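Putative hydroxymethylglutaryl-CoA synthase (Streptococcus mutans, PDB 3SQZ) probably condenses acetyl-CoA with acetoacetyl-CoA to give hydroxymethylglutaryl-CoA, as thiolase-fold HMG-CoA synthases do, and is seen here with coenzyme A bound. Local coordinates at residues Y49-M53 with K54-E58; G91-N94 with E95-A99; S119-G122 with A123-V126; F266-P269 with F270-L273. All blocks are in the same frame, centred on the assembly; numbering follows the deposited sequence. Where two conformers were deposited one is given.

Interaction 1: Y49-M53 with K54-E58; sequences YVLNM and KDLAE
Asn52 and Asp55 meet at a strand-to-helix junction, where strand 49-52 runs straight into helix 53-60. The carbonyl of Asn52, the N-cap residue, opens the helix: Leu56 N donates to Asn52 O at 3.2 Å, and Asp55 N adds a weak bond to the same oxygen. Ala57 N repeats the i to i+4 pattern on Met53 O at 2.8 Å. Asn52 uses no side-chain cap. Its amide instead reaches Asp55 through solvent: one water accepts from Asn52 ND2 and donates to Asp55 OD2, so a water bridges the two polar groups. On the other flank the contact is greasy. Leu51 CD2 lies 4.3 Å from Leu56 CB, and Met53, its chain folded at chi2 and chi3 (-59° and -88°), brings SD to 4.3 Å from Leu56 CD2. Phe67 of helix 64-71 packs on Met53, Leu56 and Ala57, while Leu76 touches Met53 from the neighbouring strand 75-78. A second water bridges backbone and side chain, accepting from Asn52 N at 2.8 Å and donating to Asp55 OD2, the carboxylate oxygen that therefore takes two water protons.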
# COMPACT_ATOMS: atom_id res chain seq x y z
N TYR A 49 8.45 13.19 -6.26
CA TYR A 49 8.11 13.65 -7.61
C TYR A 49 6.71 13.17 -7.99
O TYR A 49 6.24 12.15 -7.50
CB TYR A 49 9.10 13.10 -8.64
CG TYR A 49 10.53 13.49 -8.42
CD1 TYR A 49 11.05 14.67 -8.93
CD2 TYR A 49 11.38 12.66 -7.70
CE1 TYR A 49 12.37 15.02 -8.74
CE2 TYR A 49 12.71 13.00 -7.50
CZ TYR A 49 13.20 14.17 -8.02
OH TYR A 49 14.53 14.49 -7.81
N VAL A 50 6.08 13.90 -8.90
CA VAL A 50 4.74 13.56 -9.35
C VAL A 50 4.63 13.72 -10.86
O VAL A 50 5.21 14.65 -11.44
CB VAL A 50 3.67 14.42 -8.61
CG1 VAL A 50 3.89 15.93 -8.83
CG2 VAL A 50 2.26 14.01 -9.01
N LEU A 51 3.91 12.80 -11.49
CA LEU A 51 3.53 12.89 -12.89
C LEU A 51 2.04 13.19 -12.93
O LEU A 51 1.22 12.39 -12.47
CB LEU A 51 3.84 11.59 -13.62
CG LEU A 51 3.38 11.52 -15.07
CD1 LEU A 51 4.12 12.54 -15.94
CD2 LEU A 51 3.59 10.12 -15.61
N ASN A 52 1.69 14.34 -13.48
CA ASN A 52 0.29 14.70 -13.59
C ASN A 52 -0.33 13.99 -14.80
O ASN A 52 0.26 13.95 -15.88
CB ASN A 52 0.14 16.23 -13.65
CG ASN A 52 0.41 16.87 -12.29
OD1 ASN A 52 0.11 16.30 -11.24
ND2 ASN A 52 0.99 18.07 -12.31
N MET A 53 -1.51 13.40 -14.61
CA MET A 53 -2.11 12.58 -15.65
C MET A 53 -2.41 13.36 -16.93
O MET A 53 -2.32 12.83 -18.03
CB MET A 53 -3.36 11.88 -15.15
CG MET A 53 -3.06 10.83 -14.08
SD MET A 53 -1.93 9.51 -14.62
CE MET A 53 -3.09 8.35 -15.31
N LYS A 54 -2.75 14.64 -16.80
CA LYS A 54 -3.01 15.43 -17.99
C LYS A 54 -1.75 15.56 -18.85
O LYS A 54 -1.84 15.63 -20.08
CB LYS A 54 -3.55 16.81 -17.62
CG LYS A 54 -2.57 17.67 -16.86
CD LYS A 54 -3.22 18.94 -16.37
CE LYS A 54 -2.20 19.81 -15.69
NZ LYS A 54 -2.83 21.02 -15.11
N ASP A 55 -0.58 15.61 -18.21
CA ASP A 55 0.68 15.66 -18.95
C ASP A 55 0.95 14.34 -19.68
O ASP A 55 1.40 14.34 -20.83
CB ASP A 55 1.86 16.01 -18.03
CG ASP A 55 1.83 17.45 -17.56
OD1 ASP A 55 1.14 18.29 -18.17
OD2 ASP A 55 2.54 17.77 -16.57
N LEU A 56 0.70 13.22 -19.01
CA LEU A 56 0.86 11.92 -19.63
C LEU A 56 -0.10 11.80 -20.82
O LEU A 56 0.28 11.34 -21.90
CB LEU A 56 0.61 10.80 -18.62
CG LEU A 56 0.78 9.38 -19.16
CD1 LEU A 56 2.21 9.11 -19.63
CD2 LEU A 56 0.36 8.35 -18.11
N ALA A 57 -1.34 12.23 -20.63
CA ALA A 57 -2.34 12.16 -21.70
C ALA A 57 -1.87 12.93 -22.93
O ALA A 57 -1.95 12.43 -24.05
CB ALA A 57 -3.68 12.70 -21.21
N GLU A 58 -1.36 14.14 -22.71
CA GLU A 58 -0.89 14.97 -23.80
C GLU A 58 0.25 14.29 -24.56
O GLU A 58 0.26 14.27 -25.78
CB GLU A 58 -0.43 16.34 -23.29
CG GLU A 58 0.22 17.19 -24.36
CD GLU A 58 0.67 18.54 -23.84
O HOH W 1 3.58 16.12 -14.62
O HOH W 2 1.60 19.65 -14.62

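Interaction 2: G91-N94 with E95-A99; sequences GSAN and EILTA
The C-terminal end of helix 85-94 unwinds here into the loop that leads to helix 99-104, and Ala93 O accepts two bonds where the chain leaves the helix. The donors are Ile96 N and Leu97 N, both at 3.0 Å, but from different directions: Leu97 N comes nearly along the C=O axis, whereas Ile96 N sits well above the carbonyl plane. One residue earlier, Glu95 N bonds to Gly91 O at 3.2 Å, with a weak second bond to Ser92 O. Glu95 chi1 (-70°) puts CG 3.4 Å from Gly91 O, and the bend at chi2 (-83°) then turns the carboxylate outward. A water donates to Gly91 O and accepts from Asn94 ND2 at 3.0 Å; its link to Glu95 OE2 is weak. The other carboxylate oxygen, OE1, is bonded to Gln363. On the apolar side Ala93 CB meets Leu97 CD1 at 4.2 Å. These two side chains pack on Leu168 of strand 166-175 and on Leu130, while Ser92 and Ile96 rest on Ala193 of strand 188-198, so the helix end lies against the large mixed sheet, and Lys41 of strand 37-45 binds Ile96 O.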
# COMPACT_ATOMS: atom_id res chain seq x y z
N GLY A 91 11.25 5.23 5.52
CA GLY A 91 10.63 6.53 5.69
C GLY A 91 9.26 6.42 6.33
O GLY A 91 8.91 7.19 7.23
N SER A 92 8.46 5.45 5.89
CA SER A 92 7.11 5.33 6.43
C SER A 92 7.14 4.95 7.91
O SER A 92 6.32 5.43 8.69
CB SER A 92 6.26 4.36 5.59
OG SER A 92 6.69 3.01 5.67
N ALA A 93 8.09 4.12 8.30
CA ALA A 93 8.23 3.76 9.70
C ALA A 93 8.76 4.93 10.53
O ALA A 93 8.37 5.14 11.68
CB ALA A 93 9.14 2.56 9.84
N ASN A 94 9.67 5.70 9.94
CA ASN A 94 10.24 6.85 10.62
C ASN A 94 9.17 7.87 10.99
O ASN A 94 9.32 8.61 11.96
CB ASN A 94 11.31 7.47 9.73
CG ASN A 94 12.09 8.57 10.41
OD1 ASN A 94 12.76 8.34 11.42
ND2 ASN A 94 12.01 9.76 9.86
N GLU A 95 8.08 7.89 10.23
CA GLU A 95 6.94 8.77 10.49
C GLU A 95 6.29 8.49 11.85
O GLU A 95 5.70 9.39 12.44
CB GLU A 95 5.88 8.61 9.40
CG GLU A 95 6.25 9.15 8.02
CD GLU A 95 6.02 10.65 7.90
OE1 GLU A 95 4.89 11.12 8.17
OE2 GLU A 95 6.96 11.37 7.50
N ILE A 96 6.36 7.24 12.32
CA ILE A 96 5.55 6.84 13.47
C ILE A 96 6.29 6.25 14.67
O ILE A 96 5.74 6.23 15.76
CB ILE A 96 4.42 5.85 13.05
CG1 ILE A 96 5.00 4.63 12.32
CG2 ILE A 96 3.38 6.56 12.20
CD1 ILE A 96 4.05 3.45 12.22
N LEU A 97 7.51 5.76 14.50
CA LEU A 97 8.14 5.01 15.60
C LEU A 97 8.78 5.90 16.65
O LEU A 97 9.47 6.86 16.34
CB LEU A 97 9.20 4.05 15.08
CG LEU A 97 8.70 2.92 14.18
CD1 LEU A 97 9.84 1.95 13.90
CD2 LEU A 97 7.48 2.20 14.76
N THR A 98 8.56 5.53 17.91
CA THR A 98 9.24 6.16 19.03
C THR A 98 10.39 5.29 19.51
O THR A 98 10.53 4.14 19.10
CB THR A 98 8.28 6.32 20.21
OG1 THR A 98 7.84 5.02 20.62
CG2 THR A 98 7.09 7.19 19.83
N ALA A 99 11.20 5.82 20.42
CA ALA A 99 12.26 5.03 21.03
C ALA A 99 11.69 3.81 21.73
O ALA A 99 12.27 2.72 21.67
CB ALA A 99 13.06 5.88 22.00
O HOH W 3 10.04 9.71 7.60
O HOH W 4 10.84 7.60 14.14

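Interaction 3: S119-G122 with A123-V126; sequences SKAG and AVYV
Val124 N bonds to Ala121 O at 3.0 Å, a backbone bond at the start of helix 122-129. Gly122 O accepts two weak bonds, from Tyr125 N and from Val126 N, the latter at 3.3 Å. The charged partner is Lys120, whose ammonium NZ makes an off-centre cation-pi contact 4.2 Å from the centroid of the Tyr125 ring. The methylene beside it is better centred: Lys120 CE lies over one face in a CH-pi contact, 3.5 Å from Tyr125 CZ. An extended chain, with chi1 at 180°, carries CE and NZ that far, and the lysine crosses the tyrosine side chain at about a right angle. Lys120 CE also touches Val124 CG1 at 3.8 Å. Gly122 O meets the same ring at its edge, near the ring plane. Further out, Tyr419 packs edge-to-face with Tyr125, Val86 of helix 85-94 touches it as well, and Glu140 of strand 137-141 accepts from Gly122 N. The contact is thus partly dispersive and partly electrostatic: the last methylene of the lysine lies over the ring face, while its positive charge probably gains some stabilisation from the ring's pi electrons.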
# COMPACT_ATOMS: atom_id res chain seq x y z
N SER A 119 17.47 -12.95 -2.07
CA SER A 119 17.77 -13.69 -0.84
C SER A 119 17.55 -12.82 0.40
O SER A 119 16.77 -13.17 1.28
CB SER A 119 19.22 -14.20 -0.88
OG SER A 119 19.59 -14.79 0.35
N LYS A 120 18.25 -11.70 0.47
CA LYS A 120 18.19 -10.86 1.65
C LYS A 120 16.87 -10.10 1.71
O LYS A 120 16.54 -9.35 0.79
CB LYS A 120 19.36 -9.89 1.68
CG LYS A 120 19.37 -8.97 2.89
CD LYS A 120 20.69 -8.21 3.01
CE LYS A 120 20.67 -7.24 4.18
NZ LYS A 120 22.04 -6.77 4.51
N ALA A 121 16.12 -10.27 2.79
CA ALA A 121 14.88 -9.54 2.96
C ALA A 121 15.12 -8.04 3.10
O ALA A 121 15.97 -7.62 3.89
CB ALA A 121 14.14 -10.05 4.17
N GLY A 122 14.33 -7.23 2.40
CA GLY A 122 14.44 -5.79 2.54
C GLY A 122 14.16 -5.33 3.97
O GLY A 122 14.65 -4.29 4.40
N ALA A 123 13.40 -6.14 4.71
CA ALA A 123 13.11 -5.86 6.11
C ALA A 123 14.37 -5.72 6.96
O ALA A 123 14.37 -5.00 7.95
CB ALA A 123 12.23 -6.95 6.69
N VAL A 124 15.44 -6.43 6.61
CA VAL A 124 16.67 -6.35 7.38
C VAL A 124 17.23 -4.92 7.35
O VAL A 124 17.68 -4.39 8.36
CB VAL A 124 17.71 -7.37 6.90
CG1 VAL A 124 19.04 -7.15 7.60
CG2 VAL A 124 17.20 -8.79 7.14
N TYR A 125 17.20 -4.29 6.17
CA TYR A 125 17.65 -2.91 6.05
C TYR A 125 16.78 -1.96 6.85
O TYR A 125 17.28 -1.01 7.45
CB TYR A 125 17.66 -2.46 4.59
CG TYR A 125 18.66 -3.18 3.72
CD1 TYR A 125 20.02 -2.93 3.85
CD2 TYR A 125 18.24 -4.08 2.76
CE1 TYR A 125 20.94 -3.57 3.04
CE2 TYR A 125 19.14 -4.71 1.94
CZ TYR A 125 20.49 -4.46 2.08
OH TYR A 125 21.37 -5.10 1.26
N VAL A 126 15.48 -2.19 6.84
CA VAL A 126 14.58 -1.33 7.60
C VAL A 126 14.88 -1.44 9.09
O VAL A 126 14.96 -0.44 9.81
CB VAL A 126 13.11 -1.64 7.28
CG1 VAL A 126 12.19 -0.73 8.09
CG2 VAL A 126 12.84 -1.48 5.79

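Interaction 4: F266-P269 with F270-L273; sequences FHLP and FPKL. With COA (coenzyme A), chain D.
Pro269 and Leu273 make the tight part of this contact. Pro269 CG lies 3.6 Å from Leu273 CD2, the two side chains crossing at about a right angle, and Leu268 CD2 comes to 3.7 Å from Pro271 CA. In one of the two conformers of His267, a predicted proton donor/acceptor, Pro269 CD also covers one face of the imidazole. No hydrogen bond joins the two segments; the contact is made by proline rings and leucine methyls. The segment belongs to the thiolase fold: it runs from the end of strand 263-266, an outer strand of the large mixed sheet, into helix 271-279, with Phe270 at the N-cap position. Phe270 faces the coenzyme A pocket. With chi1 at 55°, its ring is turned in so that it lies between Leu273 and the coenzyme: Leu273 CB covers one face, and the coenzyme methyl CEP covers the opposite one, 3.5 Å from Phe270 CZ. Leu273 CD2 touches the ligand too, at 3.6 Å from the thiol sulfur S1P. Packing gives way to charge at the partly exposed Lys272, which takes no part in the apolar cluster. Its chain, bent at three torsions, curls NZ back to the 3'-phosphate, with a bond to O8A at 2.9 Å and a weak one to the ester oxygen O3B. Gly70 O takes a further bond from Lys272 NZ, while Lys66, Tyr177, Pro182, Thr186 and Lys276 also hydrogen-bond to the coenzyme.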
# COMPACT_ATOMS: atom_id res chain seq x y z
N PHE A 266 -11.14 -1.21 -0.18
CA PHE A 266 -10.74 -2.11 -1.25
C PHE A 266 -9.31 -1.89 -1.66
O PHE A 266 -8.77 -0.80 -1.53
CB PHE A 266 -11.63 -1.88 -2.47
CG PHE A 266 -13.09 -2.04 -2.19
CD1 PHE A 266 -13.72 -3.26 -2.38
CD2 PHE A 266 -13.82 -0.98 -1.67
CE1 PHE A 266 -15.06 -3.41 -2.08
CE2 PHE A 266 -15.16 -1.13 -1.36
CZ PHE A 266 -15.79 -2.35 -1.58
N HIS A 267 -8.68 -2.92 -2.20
CA HIS A 267 -7.40 -2.78 -2.86
C HIS A 267 -7.54 -1.71 -3.96
O HIS A 267 -8.58 -1.66 -4.64
CB HIS A 267 -7.00 -4.13 -3.43
CG HIS A 267 -5.81 -4.06 -4.33
ND1 HIS A 267 -4.65 -3.41 -3.96
CD2 HIS A 267 -5.60 -4.54 -5.57
CE1 HIS A 267 -3.78 -3.48 -4.95
NE2 HIS A 267 -4.33 -4.16 -5.94
N LEU A 268 -6.50 -0.89 -4.15
CA LEU A 268 -6.60 0.33 -4.96
C LEU A 268 -5.50 0.47 -6.02
O LEU A 268 -4.66 1.37 -5.95
CB LEU A 268 -6.59 1.56 -4.04
CG LEU A 268 -7.97 2.03 -3.58
CD1 LEU A 268 -7.86 2.96 -2.38
CD2 LEU A 268 -8.65 2.74 -4.73
N PRO A 269 -5.50 -0.41 -7.02
CA PRO A 269 -4.53 -0.23 -8.12
C PRO A 269 -4.88 1.00 -8.95
O PRO A 269 -4.00 1.62 -9.52
CB PRO A 269 -4.68 -1.52 -8.93
CG PRO A 269 -6.06 -2.00 -8.64
CD PRO A 269 -6.38 -1.57 -7.23
N PHE A 270 -6.17 1.31 -9.02
CA PHE A 270 -6.67 2.58 -9.54
C PHE A 270 -8.10 2.71 -9.00
O PHE A 270 -8.77 1.71 -8.78
CB PHE A 270 -6.59 2.66 -11.08
CG PHE A 270 -7.28 1.54 -11.82
CD1 PHE A 270 -8.52 1.74 -12.43
CD2 PHE A 270 -6.68 0.29 -11.94
CE1 PHE A 270 -9.14 0.72 -13.13
CE2 PHE A 270 -7.31 -0.74 -12.63
CZ PHE A 270 -8.53 -0.52 -13.23
N PRO A 271 -8.55 3.95 -8.74
CA PRO A 271 -9.81 4.06 -8.00
C PRO A 271 -11.04 3.53 -8.73
O PRO A 271 -11.96 3.07 -8.06
CB PRO A 271 -9.92 5.56 -7.71
CG PRO A 271 -8.50 6.01 -7.66
CD PRO A 271 -7.82 5.23 -8.75
N LYS A 272 -11.07 3.57 -10.06
CA LYS A 272 -12.21 2.99 -10.78
C LYS A 272 -12.43 1.50 -10.44
O LYS A 272 -13.58 1.06 -10.32
CB LYS A 272 -12.09 3.21 -12.29
CG LYS A 272 -13.13 2.46 -13.12
CD LYS A 272 -14.56 2.96 -12.89
CE LYS A 272 -14.80 4.33 -13.49
NZ LYS A 272 -14.66 4.35 -14.98
N LEU A 273 -11.35 0.73 -10.29
CA LEU A 273 -11.53 -0.68 -9.96
C LEU A 273 -12.17 -0.85 -8.59
O LEU A 273 -13.06 -1.68 -8.41
CB LEU A 273 -10.20 -1.44 -10.04
CG LEU A 273 -10.33 -2.95 -9.80
CD1 LEU A 273 -11.31 -3.57 -10.78
CD2 LEU A 273 -8.97 -3.63 -9.90
N1A COA D . -13.78 9.33 -21.05
C2A COA D . -14.09 8.61 -19.95
N3A COA D . -13.63 7.31 -19.82
C4A COA D . -12.86 6.77 -20.80
C5A COA D . -12.53 7.51 -21.94
C6A COA D . -12.98 8.77 -22.06
N6A COA D . -12.65 9.54 -23.22
N7A COA D . -11.75 6.73 -22.75
C8A COA D . -11.59 5.54 -22.16
N9A COA D . -12.31 5.58 -20.95
C1B COA D . -12.29 4.55 -19.91
C2B COA D . -13.23 3.31 -19.87
O2B COA D . -14.41 3.10 -20.50
C3B COA D . -12.78 2.66 -18.57
O3B COA D . -13.56 2.48 -17.46
P3B COA D . -14.64 1.38 -17.37
O7A COA D . -13.94 -0.01 -17.14
O8A COA D . -15.49 1.78 -16.12
O9A COA D . -15.47 1.37 -18.63
C4B COA D . -11.34 2.99 -18.55
O4B COA D . -11.35 4.41 -18.81
C5B COA D . -10.23 2.07 -18.93
O5B COA D . -10.37 1.92 -20.32
P1A COA D . -9.39 0.96 -21.12
O1A COA D . -9.44 -0.49 -20.51
O2A COA D . -9.77 0.96 -22.59
O3A COA D . -7.94 1.58 -20.90
P2A COA D . -6.58 0.78 -21.14
O4A COA D . -6.72 -0.24 -22.32
O5A COA D . -5.48 1.77 -21.44
O6A COA D . -6.22 -0.02 -19.80
CBP COA D . -6.10 -0.49 -17.42
CCP COA D . -6.62 0.40 -18.53
CDP COA D . -6.67 -1.86 -17.60
CEP COA D . -6.52 0.05 -16.07
CAP COA D . -4.61 -0.51 -17.53
OAP COA D . -4.04 0.67 -17.11
C9P COA D . -3.98 -1.70 -16.81
O9P COA D . -4.02 -2.84 -17.26
N8P COA D . -3.28 -1.38 -15.55
C7P COA D . -2.79 -2.43 -14.68
C6P COA D . -3.88 -3.18 -13.94
C5P COA D . -3.34 -4.18 -12.92
O5P COA D . -2.23 -4.07 -12.46
N4P COA D . -4.22 -5.22 -12.45
C3P COA D . -3.76 -6.13 -11.39
C2P COA D . -4.42 -5.98 -10.05
S1P COA D . -6.18 -5.87 -10.05

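Along the chain the four contacts come in series. Interactions 2 and 3 are neighbours, centres 17 Å apart and nearest atoms about 5 Å apart: helix 85-94, whose end forms interaction 2, is touched by Tyr125 and Val126 of interaction 3, and both contacts pack against the large mixed sheet. Interaction 4 leaves that sheet at its outer strand 263-266, on the opposite side of the chain's centre from both. Interaction 1 belongs to the small three-stranded sheet, its centre 19 Å from interaction 4. Only interaction 4 reaches the coenzyme; the side chain of Met53 in interaction 1 is about 8 Å from it, and interactions 2 and 3 lie away from the active and binding sites.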